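Side-chain contacts in methylenetetrahydrofolate--tRNA-(uracil-5-)-methyltransferase TrmFO (Thermus thermophilus, PDB 3G5S), which probably methylates uridine 54 of tRNAs to 5-methyluridine, using FAD, methylenetetrahydrofolate and a reduced nicotinamide cofactor: residues A[65-68]-A[69-72]; A[164-167]-A[168-171]; A[281-284]-A[285-288]; A[395-398]-A[399-402]; A[409-412]-A[413-416]. All blocks are in the same frame, centred on the assembly; numbering follows the deposited sequence.

Interaction 1: residues A[65-68]-A[69-72]; sequences GLLQ and AEMR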
loop_
_atom_site.group_PDB
_atom_site.type_symbol
_atom_site.label_atom_id
_atom_site.label_comp_id
_atom_site.label_asym_id
_atom_site.label_seq_id
_atom_site.Cartn_x
_atom_site.Cartn_y
_atom_site.Cartn_z
ATOM N N GLY A 65 12.146 -5.089 4.595
ATOM C CA GLY A 65 13.588 -5.024 4.752
ATOM C C GLY A 65 14.287 -4.666 3.454
ATOM O O GLY A 65 15.233 -3.879 3.441
ATOM N N LEU A 66 13.827 -5.239 2.346
ATOM C CA LEU A 66 14.369 -4.852 1.053
ATOM C C LEU A 66 14.080 -3.377 0.766
ATOM O O LEU A 66 14.961 -2.635 0.337
ATOM C CB LEU A 66 13.816 -5.728 -0.062
ATOM C CG LEU A 66 14.180 -5.303 -1.483
ATOM C CD1 LEU A 66 15.688 -5.169 -1.677
ATOM C CD2 LEU A 66 13.582 -6.245 -2.515
ATOM N N LEU A 67 12.849 -2.940 1.008
ATOM C CA LEU A 67 12.509 -1.547 0.735
ATOM C C LEU A 67 13.347 -0.592 1.599
ATOM O O LEU A 67 13.779 0.463 1.127
ATOM C CB LEU A 67 11.011 -1.319 0.927
ATOM C CG LEU A 67 10.478 0.058 0.515
ATOM C CD1 LEU A 67 10.802 0.395 -0.924
ATOM C CD2 LEU A 67 8.980 0.116 0.732
ATOM N N GLN A 68 13.591 -0.964 2.858
ATOM C CA GLN A 68 14.474 -0.179 3.718
ATOM C C GLN A 68 15.863 -0.046 3.109
ATOM O O GLN A 68 16.440 1.039 3.075
ATOM C CB GLN A 68 14.580 -0.814 5.106
ATOM C CG GLN A 68 13.302 -0.693 5.920
ATOM C CD GLN A 68 13.266 -1.619 7.121
ATOM O OE1 GLN A 68 14.258 -2.266 7.458
ATOM N NE2 GLN A 68 12.111 -1.689 7.774
ATOM N N ALA A 69 16.410 -1.164 2.647
ATOM C CA ALA A 69 17.741 -1.164 2.052
ATOM C C ALA A 69 17.793 -0.326 0.777
ATOM O O ALA A 69 18.758 0.410 0.549
ATOM C CB ALA A 69 18.212 -2.594 1.783
ATOM N N GLU A 70 16.760 -0.437 -0.052
ATOM C CA GLU A 70 16.685 0.372 -1.262
ATOM C C GLU A 70 16.677 1.847 -0.910
ATOM O O GLU A 70 17.367 2.647 -1.531
ATOM C CB GLU A 70 15.421 0.023 -2.060
ATOM C CG GLU A 70 15.464 -1.356 -2.689
ATOM C CD GLU A 70 14.163 -1.789 -3.358
ATOM O OE1 GLU A 70 13.137 -1.055 -3.321
ATOM O OE2 GLU A 70 14.181 -2.911 -3.925
HETATM N N MSE A 71 15.873 2.215 0.077
HETATM C CA MSE A 71 15.765 3.619 0.446
HETATM C C MSE A 71 17.068 4.167 1.044
HETATM O O MSE A 71 17.396 5.330 0.820
HETATM C CB MSE A 71 14.543 3.846 1.331
HETATM C CG MSE A 71 13.234 3.775 0.540
HETATM SE SE MSE A 71 13.148 5.108 -0.904
HETATM C CE MSE A 71 13.753 3.972 -2.362
ATOM N N ARG A 72 17.829 3.346 1.774
ATOM C CA ARG A 72 19.156 3.784 2.194
ATOM C C ARG A 72 20.039 4.054 0.988
ATOM O O ARG A 72 20.753 5.054 0.945
ATOM C CB ARG A 72 19.836 2.750 3.085
ATOM C CG ARG A 72 19.237 2.614 4.463
ATOM C CD ARG A 72 20.183 1.856 5.399
ATOM N NE ARG A 72 19.572 1.656 6.704
ATOM C CZ ARG A 72 18.847 0.596 7.043
ATOM N NH1 ARG A 72 18.675 -0.406 6.186
ATOM N NH2 ARG A 72 18.300 0.542 8.248
HETATM O O HOH W 1 16.915 -2.034 7.785
#
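Q68 and R72, one helical turn apart, share a water rather than touch at their polar ends. The water probably donates to Q68 OE1 at 2.7 Å and accepts from R72 NH1 at 2.9 Å, lying in the plane of the guanidinium at its edge. The rest of each group is also engaged: Q68 NE2 donates to the backbone oxygen of G56, and R72 NH2 forms a salt bridge with D83. On another side of the helix, E70 CG is anti to the carbonyl carbon (chi1 -70°) and the chain is extended beyond it, which lays the carboxylate along two leucines. E70 OE2 lies 3.4 Å from L66 CG, and E70 OE1 is 3.6 Å from L67 CD1. A buried acid in such apolar company needs donors, and it finds one for each oxygen: the backbone N-H of M374 holds OE2 and that of L375 holds OE1. The start of helix 374-384 would probably also steady the negative charge. Leucine suits both places because its branches pack on neighbouring helices. Residues four apart meeting on one side are the mark of an alpha-helix, here the largely buried helix 63-74 packed among helices 343-361, 374-384 and 409-429.

Interaction 2: residues A[164-167]-A[168-171]; sequences VLYE and SIDL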
loop_
_atom_site.group_PDB
_atom_site.type_symbol
_atom_site.label_atom_id
_atom_site.label_comp_id
_atom_site.label_asym_id
_atom_site.label_seq_id
_atom_site.Cartn_x
_atom_site.Cartn_y
_atom_site.Cartn_z
ATOM N N VAL A 164 -3.650 -13.741 -1.380
ATOM C CA VAL A 164 -2.734 -14.872 -1.286
ATOM C C VAL A 164 -1.897 -14.990 -2.550
ATOM O O VAL A 164 -2.269 -14.504 -3.621
ATOM C CB VAL A 164 -3.472 -16.205 -1.033
ATOM C CG1 VAL A 164 -4.290 -16.124 0.245
ATOM C CG2 VAL A 164 -4.357 -16.577 -2.206
ATOM N N LEU A 165 -0.755 -15.644 -2.405
ATOM C CA LEU A 165 0.119 -15.938 -3.522
ATOM C C LEU A 165 -0.456 -17.103 -4.322
ATOM O O LEU A 165 -0.731 -18.165 -3.772
ATOM C CB LEU A 165 1.507 -16.298 -2.994
ATOM C CG LEU A 165 2.663 -16.335 -3.991
ATOM C CD1 LEU A 165 2.984 -14.927 -4.455
ATOM C CD2 LEU A 165 3.887 -16.980 -3.362
ATOM N N TYR A 166 -0.620 -16.910 -5.625
ATOM C CA TYR A 166 -1.259 -17.917 -6.464
ATOM C C TYR A 166 -0.612 -19.296 -6.349
ATOM O O TYR A 166 -1.307 -20.311 -6.247
ATOM C CB TYR A 166 -1.258 -17.465 -7.924
ATOM C CG TYR A 166 -1.959 -18.425 -8.856
ATOM C CD1 TYR A 166 -3.344 -18.411 -8.989
ATOM C CD2 TYR A 166 -1.240 -19.350 -9.597
ATOM C CE1 TYR A 166 -3.992 -19.292 -9.839
ATOM C CE2 TYR A 166 -1.879 -20.230 -10.451
ATOM C CZ TYR A 166 -3.253 -20.196 -10.568
ATOM O OH TYR A 166 -3.898 -21.070 -11.416
ATOM N N GLU A 167 0.717 -19.331 -6.359
ATOM C CA GLU A 167 1.432 -20.600 -6.334
ATOM C C GLU A 167 1.200 -21.383 -5.043
ATOM O O GLU A 167 1.491 -22.574 -4.978
ATOM C CB GLU A 167 2.928 -20.373 -6.562
ATOM C CG GLU A 167 3.679 -19.886 -5.337
ATOM C CD GLU A 167 5.184 -19.910 -5.526
ATOM O OE1 GLU A 167 5.643 -19.731 -6.674
ATOM O OE2 GLU A 167 5.912 -20.107 -4.528
ATOM N N SER A 168 0.671 -20.719 -4.018
ATOM C CA SER A 168 0.431 -21.372 -2.734
ATOM C C SER A 168 -0.956 -22.004 -2.647
ATOM O O SER A 168 -1.278 -22.645 -1.654
ATOM C CB SER A 168 0.651 -20.402 -1.570
ATOM O OG SER A 168 -0.414 -19.470 -1.444
ATOM N N ILE A 169 -1.767 -21.822 -3.687
ATOM C CA ILE A 169 -3.092 -22.420 -3.744
ATOM C C ILE A 169 -3.027 -23.860 -4.254
ATOM O O ILE A 169 -2.324 -24.155 -5.222
ATOM C CB ILE A 169 -4.019 -21.610 -4.673
ATOM C CG1 ILE A 169 -4.105 -20.152 -4.215
ATOM C CG2 ILE A 169 -5.403 -22.247 -4.732
ATOM C CD1 ILE A 169 -4.802 -19.237 -5.214
ATOM N N ASP A 170 -3.752 -24.752 -3.588
ATOM C CA ASP A 170 -3.898 -26.126 -4.047
ATOM C C ASP A 170 -5.043 -26.175 -5.046
ATOM O O ASP A 170 -6.215 -26.235 -4.666
ATOM C CB ASP A 170 -4.158 -27.052 -2.859
ATOM C CG ASP A 170 -4.458 -28.482 -3.271
ATOM O OD1 ASP A 170 -4.367 -28.814 -4.472
ATOM O OD2 ASP A 170 -4.789 -29.283 -2.371
ATOM N N LEU A 171 -4.695 -26.138 -6.328
ATOM C CA LEU A 171 -5.691 -26.021 -7.385
ATOM C C LEU A 171 -6.583 -27.255 -7.523
ATOM O O LEU A 171 -7.629 -27.196 -8.166
ATOM C CB LEU A 171 -5.022 -25.685 -8.719
ATOM C CG LEU A 171 -4.266 -24.354 -8.748
ATOM C CD1 LEU A 171 -3.454 -24.231 -10.027
ATOM C CD2 LEU A 171 -5.221 -23.175 -8.596
HETATM O O HOH W 2 -1.410 -22.790 -7.511
#
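S168 reaches back over the turn to L165 with both its hydroxyl and its backbone N-H. S168 CB lies 3.4 Å from L165 O. From there S168 OG is turned between the backbone N and the carbonyl carbon (chi1 75°), which brings it within 2.7 Å of L165 O, in the carbonyl plane and on a lone pair. L165 O also accepts from S168 N at 2.9 Å, but from above the carbonyl plane, so two donors of one residue grip it from different directions. OG has a further partner in the backbone N-H of E300, which suits a serine: a hydroxyl can donate and accept at once. The next residue repeats the backbone pattern, I169 N donating to Y166 O at 3.0 Å, and a water joins Y166 O to I169 O. Around this polar core the apolar groups close in. I169 CD1 meets V164 CG2, at 4.0 Å, and Y166 CD1, each side chain crossing that of I169 at about a right angle. Farther out, L171 CD1 comes to 3.5 Å from Y166 OH. Successive i to i+3 bonds mark a 3-10 turn, here directly after strand 163-165 of the antiparallel sheet.

Interaction 3: residues A[281-284]-A[285-288]; sequences LKWP and EQKR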
loop_
_atom_site.group_PDB
_atom_site.type_symbol
_atom_site.label_atom_id
_atom_site.label_comp_id
_atom_site.label_asym_id
_atom_site.label_seq_id
_atom_site.Cartn_x
_atom_site.Cartn_y
_atom_site.Cartn_z
ATOM N N LEU A 281 -10.148 -8.368 11.252
ATOM C CA LEU A 281 -9.537 -9.362 12.127
ATOM C C LEU A 281 -8.041 -9.135 12.287
ATOM O O LEU A 281 -7.379 -8.633 11.380
ATOM C CB LEU A 281 -9.769 -10.762 11.573
ATOM C CG LEU A 281 -11.198 -11.303 11.679
ATOM C CD1 LEU A 281 -11.297 -12.667 11.024
ATOM C CD2 LEU A 281 -11.658 -11.370 13.134
ATOM N N LYS A 282 -7.506 -9.517 13.441
ATOM C CA LYS A 282 -6.062 -9.504 13.635
ATOM C C LYS A 282 -5.431 -10.445 12.625
ATOM O O LYS A 282 -6.027 -11.446 12.241
ATOM C CB LYS A 282 -5.701 -9.918 15.060
ATOM C CG LYS A 282 -6.319 -9.021 16.113
ATOM C CD LYS A 282 -5.697 -9.239 17.477
ATOM C CE LYS A 282 -6.334 -8.318 18.503
ATOM N NZ LYS A 282 -5.544 -8.243 19.764
ATOM N N TRP A 283 -4.222 -10.123 12.190
ATOM C CA TRP A 283 -3.624 -10.846 11.080
ATOM C C TRP A 283 -3.395 -12.345 11.362
ATOM O O TRP A 283 -3.688 -13.172 10.506
ATOM C CB TRP A 283 -2.383 -10.098 10.582
ATOM C CG TRP A 283 -2.752 -8.743 9.998
ATOM C CD1 TRP A 283 -3.990 -8.155 10.007
ATOM C CD2 TRP A 283 -1.877 -7.813 9.353
ATOM N NE1 TRP A 283 -3.940 -6.929 9.389
ATOM C CE2 TRP A 283 -2.657 -6.694 8.981
ATOM C CE3 TRP A 283 -0.516 -7.819 9.045
ATOM C CZ2 TRP A 283 -2.116 -5.598 8.313
ATOM C CZ3 TRP A 283 0.016 -6.725 8.383
ATOM C CH2 TRP A 283 -0.782 -5.631 8.028
ATOM N N PRO A 284 -2.907 -12.706 12.565
ATOM C CA PRO A 284 -2.759 -14.148 12.817
ATOM C C PRO A 284 -4.095 -14.888 12.769
ATOM O O PRO A 284 -4.142 -16.057 12.385
ATOM C CB PRO A 284 -2.170 -14.196 14.231
ATOM C CG PRO A 284 -1.438 -12.889 14.368
ATOM C CD PRO A 284 -2.297 -11.895 13.632
ATOM N N GLU A 285 -5.174 -14.213 13.148
ATOM C CA GLU A 285 -6.498 -14.819 13.057
ATOM C C GLU A 285 -6.931 -14.995 11.607
ATOM O O GLU A 285 -7.521 -16.010 11.250
ATOM C CB GLU A 285 -7.535 -14.002 13.823
ATOM C CG GLU A 285 -7.284 -13.953 15.321
ATOM C CD GLU A 285 -7.523 -15.291 16.011
ATOM O OE1 GLU A 285 -6.757 -16.254 15.780
ATOM O OE2 GLU A 285 -8.486 -15.374 16.794
ATOM N N GLN A 286 -6.639 -14.007 10.767
ATOM C CA GLN A 286 -6.930 -14.137 9.349
ATOM C C GLN A 286 -6.221 -15.350 8.766
ATOM O O GLN A 286 -6.812 -16.114 8.013
ATOM C CB GLN A 286 -6.501 -12.885 8.591
ATOM C CG GLN A 286 -7.331 -11.652 8.895
ATOM C CD GLN A 286 -6.973 -10.480 7.999
ATOM O OE1 GLN A 286 -6.752 -10.648 6.802
ATOM N NE2 GLN A 286 -6.919 -9.290 8.579
ATOM N N LYS A 287 -4.948 -15.519 9.097
ATOM C CA LYS A 287 -4.211 -16.662 8.577
ATOM C C LYS A 287 -4.845 -17.987 9.004
ATOM O O LYS A 287 -5.032 -18.892 8.191
ATOM C CB LYS A 287 -2.746 -16.603 9.008
ATOM C CG LYS A 287 -1.918 -17.757 8.485
ATOM C CD LYS A 287 -0.464 -17.614 8.891
ATOM C CE LYS A 287 0.371 -18.763 8.355
ATOM N NZ LYS A 287 1.803 -18.612 8.729
ATOM N N ARG A 288 -5.182 -18.096 10.282
ATOM C CA ARG A 288 -5.792 -19.319 10.797
ATOM C C ARG A 288 -7.104 -19.630 10.080
ATOM O O ARG A 288 -7.376 -20.775 9.708
ATOM C CB ARG A 288 -6.018 -19.194 12.302
ATOM C CG ARG A 288 -6.531 -20.459 12.947
ATOM C CD ARG A 288 -6.470 -20.358 14.461
ATOM N NE ARG A 288 -7.254 -19.236 14.967
ATOM C CZ ARG A 288 -8.548 -19.298 15.261
ATOM N NH1 ARG A 288 -9.217 -20.433 15.100
ATOM N NH2 ARG A 288 -9.173 -18.219 15.716
#
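Q286 reaches back to L281 at the beginning of helix 283-290, making this a helix N-terminus in which a side chain from the first turn grips the chain ahead of the N-cap residue, K282. The tight part lies on the Q286 side. Q286 NE2 donates to L281 O at 2.9 Å with a nearly straight bond (168°); the oxygen lies in the amide plane of Q286, whereas NE2 stands above the plane of the L281 carbonyl. The other end of the amide is held as well, since OE1 accepts from the backbone N-H of G305. A glutamine suits this buried place because one flat group offers both a donor and an acceptor. Q286 CG packs against L281 CB at 3.7 Å, and Q286 NE2 passes W283 CD1 at 3.5 Å. W283 and Q286 run side by side, pointing the same way, with indole and amide planes 72° apart, and Y304 stacks on the indole.

Between the two parts stands E285, partly exposed and fixed through OE2 by the backbone N-H of Q207. P284, K287 and R288 form the solvent side. P284, with no N-H to offer, fits the first turn of a helix, where none is needed. K287 carries its charge outward. R288 bends at chi3 (59°) to make a salt bridge with E285: R288 NE meets E285 OE1 at 3.1 Å on the syn side but tilted out of the carboxylate plane, with that oxygen in the guanidinium plane.

Interaction 4: residues A[395-398]-A[399-402]; sequences ANWG and LVPP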
loop_
_atom_site.group_PDB
_atom_site.type_symbol
_atom_site.label_atom_id
_atom_site.label_comp_id
_atom_site.label_asym_id
_atom_site.label_seq_id
_atom_site.Cartn_x
_atom_site.Cartn_y
_atom_site.Cartn_z
ATOM N N ALA A 395 4.239 -3.188 0.923
ATOM C CA ALA A 395 5.328 -3.993 0.373
ATOM C C ALA A 395 5.177 -5.465 0.752
ATOM O O ALA A 395 4.948 -5.790 1.912
ATOM C CB ALA A 395 6.654 -3.473 0.871
ATOM N N ASN A 396 5.333 -6.338 -0.233
ATOM C CA ASN A 396 5.263 -7.777 -0.014
ATOM C C ASN A 396 5.937 -8.484 -1.185
ATOM O O ASN A 396 6.112 -7.897 -2.257
ATOM C CB ASN A 396 3.813 -8.250 0.161
ATOM C CG ASN A 396 2.995 -8.091 -1.099
ATOM O OD1 ASN A 396 2.347 -7.051 -1.313
ATOM N ND2 ASN A 396 3.036 -9.092 -1.959
ATOM N N TRP A 397 6.304 -9.744 -0.981
ATOM C CA TRP A 397 7.049 -10.478 -1.991
ATOM C C TRP A 397 6.253 -10.829 -3.244
ATOM O O TRP A 397 6.840 -11.181 -4.255
ATOM C CB TRP A 397 7.681 -11.732 -1.393
ATOM C CG TRP A 397 8.765 -11.449 -0.406
ATOM C CD1 TRP A 397 8.798 -11.834 0.902
ATOM C CD2 TRP A 397 10.002 -10.759 -0.654
ATOM N NE1 TRP A 397 9.972 -11.424 1.488
ATOM C CE2 TRP A 397 10.728 -10.763 0.555
ATOM C CE3 TRP A 397 10.558 -10.133 -1.775
ATOM C CZ2 TRP A 397 11.989 -10.165 0.670
ATOM C CZ3 TRP A 397 11.811 -9.542 -1.659
ATOM C CH2 TRP A 397 12.511 -9.562 -0.448
ATOM N N GLY A 398 4.926 -10.735 -3.197
ATOM C CA GLY A 398 4.132 -10.964 -4.391
ATOM C C GLY A 398 4.313 -9.918 -5.483
ATOM O O GLY A 398 3.949 -10.159 -6.635
ATOM N N LEU A 399 4.890 -8.771 -5.128
ATOM C CA LEU A 399 5.022 -7.640 -6.048
ATOM C C LEU A 399 6.169 -7.783 -7.038
ATOM O O LEU A 399 6.205 -7.074 -8.036
ATOM C CB LEU A 399 5.228 -6.352 -5.258
ATOM C CG LEU A 399 4.062 -5.934 -4.374
ATOM C CD1 LEU A 399 4.457 -4.751 -3.525
ATOM C CD2 LEU A 399 2.809 -5.624 -5.182
ATOM N N VAL A 400 7.127 -8.658 -6.744
ATOM C CA VAL A 400 8.308 -8.830 -7.593
ATOM C C VAL A 400 8.267 -10.206 -8.255
ATOM O O VAL A 400 7.511 -11.077 -7.831
ATOM C CB VAL A 400 9.624 -8.647 -6.797
ATOM C CG1 VAL A 400 9.688 -7.251 -6.174
ATOM C CG2 VAL A 400 9.779 -9.735 -5.739
ATOM N N PRO A 401 9.072 -10.415 -9.308
ATOM C CA PRO A 401 9.031 -11.722 -9.964
ATOM C C PRO A 401 9.486 -12.822 -9.024
ATOM O O PRO A 401 10.233 -12.582 -8.074
ATOM C CB PRO A 401 10.030 -11.566 -11.116
ATOM C CG PRO A 401 10.075 -10.099 -11.370
ATOM C CD PRO A 401 9.953 -9.475 -10.020
ATOM N N PRO A 402 9.037 -14.047 -9.296
ATOM C CA PRO A 402 9.484 -15.191 -8.508
ATOM C C PRO A 402 10.983 -15.403 -8.667
ATOM O O PRO A 402 11.591 -14.924 -9.625
ATOM C CB PRO A 402 8.736 -16.371 -9.146
ATOM C CG PRO A 402 7.764 -15.795 -10.111
ATOM C CD PRO A 402 8.270 -14.449 -10.486
HETATM O O HOH W 3 6.630 -13.120 -6.248
#
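L399 begins the second half of a tight turn by folding back on N396. L399 N donates to N396 O at 3.2 Å; the N-H points nearly straight at the oxygen (165°) but approaches from above the carbonyl plane. The side chain follows the same path. L399 CB and CG each lie 3.5 Å from N396 O, and CG is set anti to the carbonyl carbon (chi1 -64°), which carries L399 CD1 back to within 4.1 Å of A395 CA. The N396 side chain crosses that of L399 at about a right angle. A leucine is apt here because its branched end lies against N396 and also meets M374 and Y381 of helix 374-384.

V400 comes next and turns to W397. The two side chains lie side by side and point the same way, with V400 CG2 at the edge of the indole, near its plane, 4.1 Å from W397 CE3. V400 CG2 also passes W397 O at 3.6 Å. A water ties this end of the turn together, donating to W397 O and, at 2.7 Å, to V400 O. The indole N-H is used elsewhere, on the backbone oxygen of T61.

P401 and P402 lead the chain away toward helix 409-429. Within the turn one backbone bond and one water join the two halves; G398 O is met from outside by R270, and the proline oxygens by R419. With a single direct bond across it, the turn probably relies also on the water bridge, side-chain packing and outside partners.

Interaction 5: residues A[409-412]-A[413-416]; sequences KKEK and RQAM. With EDO (1,2-ethanediol), chain H.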
loop_
_atom_site.group_PDB
_atom_site.type_symbol
_atom_site.label_atom_id
_atom_site.label_comp_id
_atom_site.label_asym_id
_atom_site.label_seq_id
_atom_site.Cartn_x
_atom_site.Cartn_y
_atom_site.Cartn_z
ATOM N N LYS A 409 11.147 -21.263 1.158
ATOM C CA LYS A 409 10.678 -19.883 1.133
ATOM C C LYS A 409 11.707 -18.897 1.674
ATOM O O LYS A 409 11.903 -17.829 1.105
ATOM C CB LYS A 409 9.383 -19.750 1.931
ATOM C CG LYS A 409 8.180 -20.414 1.294
ATOM C CD LYS A 409 6.958 -20.233 2.182
ATOM C CE LYS A 409 5.663 -20.376 1.407
ATOM N NZ LYS A 409 4.488 -20.133 2.290
ATOM N N LYS A 410 12.355 -19.249 2.777
ATOM C CA LYS A 410 13.356 -18.377 3.373
ATOM C C LYS A 410 14.450 -18.065 2.355
ATOM O O LYS A 410 14.855 -16.915 2.178
ATOM C CB LYS A 410 13.961 -19.042 4.608
ATOM C CG LYS A 410 15.088 -18.259 5.252
ATOM C CD LYS A 410 15.636 -18.982 6.473
ATOM C CE LYS A 410 16.788 -18.209 7.094
ATOM N NZ LYS A 410 17.352 -18.911 8.281
ATOM N N GLU A 411 14.918 -19.107 1.681
ATOM C CA GLU A 411 15.970 -18.969 0.690
ATOM C C GLU A 411 15.508 -18.164 -0.519
ATOM O O GLU A 411 16.243 -17.312 -1.007
ATOM C CB GLU A 411 16.475 -20.347 0.262
ATOM C CG GLU A 411 17.306 -21.054 1.334
ATOM C CD GLU A 411 16.480 -21.781 2.393
ATOM O OE1 GLU A 411 15.250 -21.925 2.235
ATOM O OE2 GLU A 411 17.080 -22.235 3.389
ATOM N N LYS A 412 14.296 -18.424 -1.005
ATOM C CA LYS A 412 13.779 -17.653 -2.136
ATOM C C LYS A 412 13.699 -16.177 -1.794
ATOM O O LYS A 412 14.030 -15.324 -2.615
ATOM C CB LYS A 412 12.424 -18.177 -2.612
ATOM C CG LYS A 412 12.564 -19.459 -3.399
ATOM C CD LYS A 412 11.312 -19.842 -4.158
ATOM C CE LYS A 412 11.576 -21.048 -5.053
ATOM N NZ LYS A 412 10.436 -21.297 -5.972
ATOM N N ARG A 413 13.272 -15.872 -0.574
ATOM C CA ARG A 413 13.175 -14.484 -0.144
ATOM C C ARG A 413 14.554 -13.838 -0.060
ATOM O O ARG A 413 14.742 -12.708 -0.512
ATOM C CB ARG A 413 12.413 -14.386 1.178
ATOM C CG ARG A 413 10.945 -14.756 1.036
ATOM C CD ARG A 413 10.283 -15.032 2.362
ATOM N NE ARG A 413 8.919 -15.487 2.136
ATOM C CZ ARG A 413 8.202 -16.173 3.015
ATOM N NH1 ARG A 413 8.716 -16.475 4.196
ATOM N NH2 ARG A 413 6.970 -16.554 2.705
ATOM N N GLN A 414 15.527 -14.553 0.492
ATOM C CA GLN A 414 16.884 -14.030 0.521
ATOM C C GLN A 414 17.396 -13.754 -0.896
ATOM O O GLN A 414 18.032 -12.734 -1.151
ATOM C CB GLN A 414 17.806 -14.990 1.285
ATOM C CG GLN A 414 17.471 -15.081 2.781
ATOM C CD GLN A 414 18.313 -16.096 3.533
ATOM O OE1 GLN A 414 18.662 -15.890 4.697
ATOM N NE2 GLN A 414 18.633 -17.200 2.877
ATOM N N ALA A 415 17.107 -14.660 -1.821
ATOM C CA ALA A 415 17.496 -14.476 -3.212
ATOM C C ALA A 415 16.804 -13.260 -3.829
ATOM O O ALA A 415 17.440 -12.492 -4.554
ATOM C CB ALA A 415 17.194 -15.724 -4.013
HETATM N N MSE A 416 15.519 -13.084 -3.534
HETATM C CA MSE A 416 14.774 -11.935 -4.039
HETATM C C MSE A 416 15.338 -10.627 -3.486
HETATM O O MSE A 416 15.385 -9.610 -4.185
HETATM C CB MSE A 416 13.299 -12.052 -3.656
HETATM C CG MSE A 416 12.519 -13.124 -4.390
HETATM SE SE MSE A 416 10.665 -13.089 -3.790
HETATM C CE MSE A 416 9.891 -14.352 -5.056
HETATM C C1 EDO H . 8.346 -16.931 -1.470
HETATM O O1 EDO H . 7.084 -17.581 -1.665
HETATM C C2 EDO H . 8.142 -15.422 -1.439
HETATM O O2 EDO H . 7.426 -15.065 -0.251
HETATM O O HOH W 4 4.667 -17.634 4.360
#
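K409 and R413 lie side by side and point the same way, one turn apart, so that the aliphatic part of the lysine backs the flat end of the arginine. R413 has CG anti to the carbonyl carbon (chi1 -68°) and is extended to NE, which lays the guanidinium along K409. K409 CB stands 3.9 Å above the R413 guanidinium plane, over its centre, and K409 CD comes to 3.7 Å from R413 NH2. Arginine suits the place because its broad, flat end can rest on methylenes by its face while its edge still donates. At that edge, in the plane, R413 NE gives a nearly straight bond (169°) to O2 of an ethanediol, probably from the crystallisation liquor, at 2.8 Å; NH2 adds a weak one to the same oxygen. A water, also at the edge, accepts from R413 NH2 at 3.0 Å and from K409 NZ. K409 NZ and R413 NH2 are 4.4 Å apart, and both have a long, weak ion pair with E300, whose carboxylate probably offsets their charge.

All this takes place on the first two turns of the long helix 409-429, whose i to i+4 bonds include R413 N to K409 O.

K410 and Q414 approach each other at a slant, K410 CE lying 3.8 Å from Q414 OE1. K412, its chain extended beyond CG, donates through NZ to the backbone oxygen of G405. M416, an extended selenomethionine, brings M416 CG to 3.2 Å from K412 O and rests on W397 and V403.

Along the chain the five contacts come in series: interaction 1 in helix 63-74, interaction 2 at the end of strand 163-165, interaction 3 at the start of helix 283-290, interaction 4 in the loop after helix 374-384 and interaction 5 in helix 409-429. Interaction 4 is the meeting point, touching L66 and, through W397, R413 and M416, while G398 meets L165. Its centre lies about 14 Å from those of interactions 1 and 2 and about 11 Å from that of interaction 5. Interaction 3 touches none of the others. The loop before helix 409-429 thus links helix 63-74, whose Q68 side chain is about 10 Å from the FAD, to the end of a strand of the antiparallel sheet.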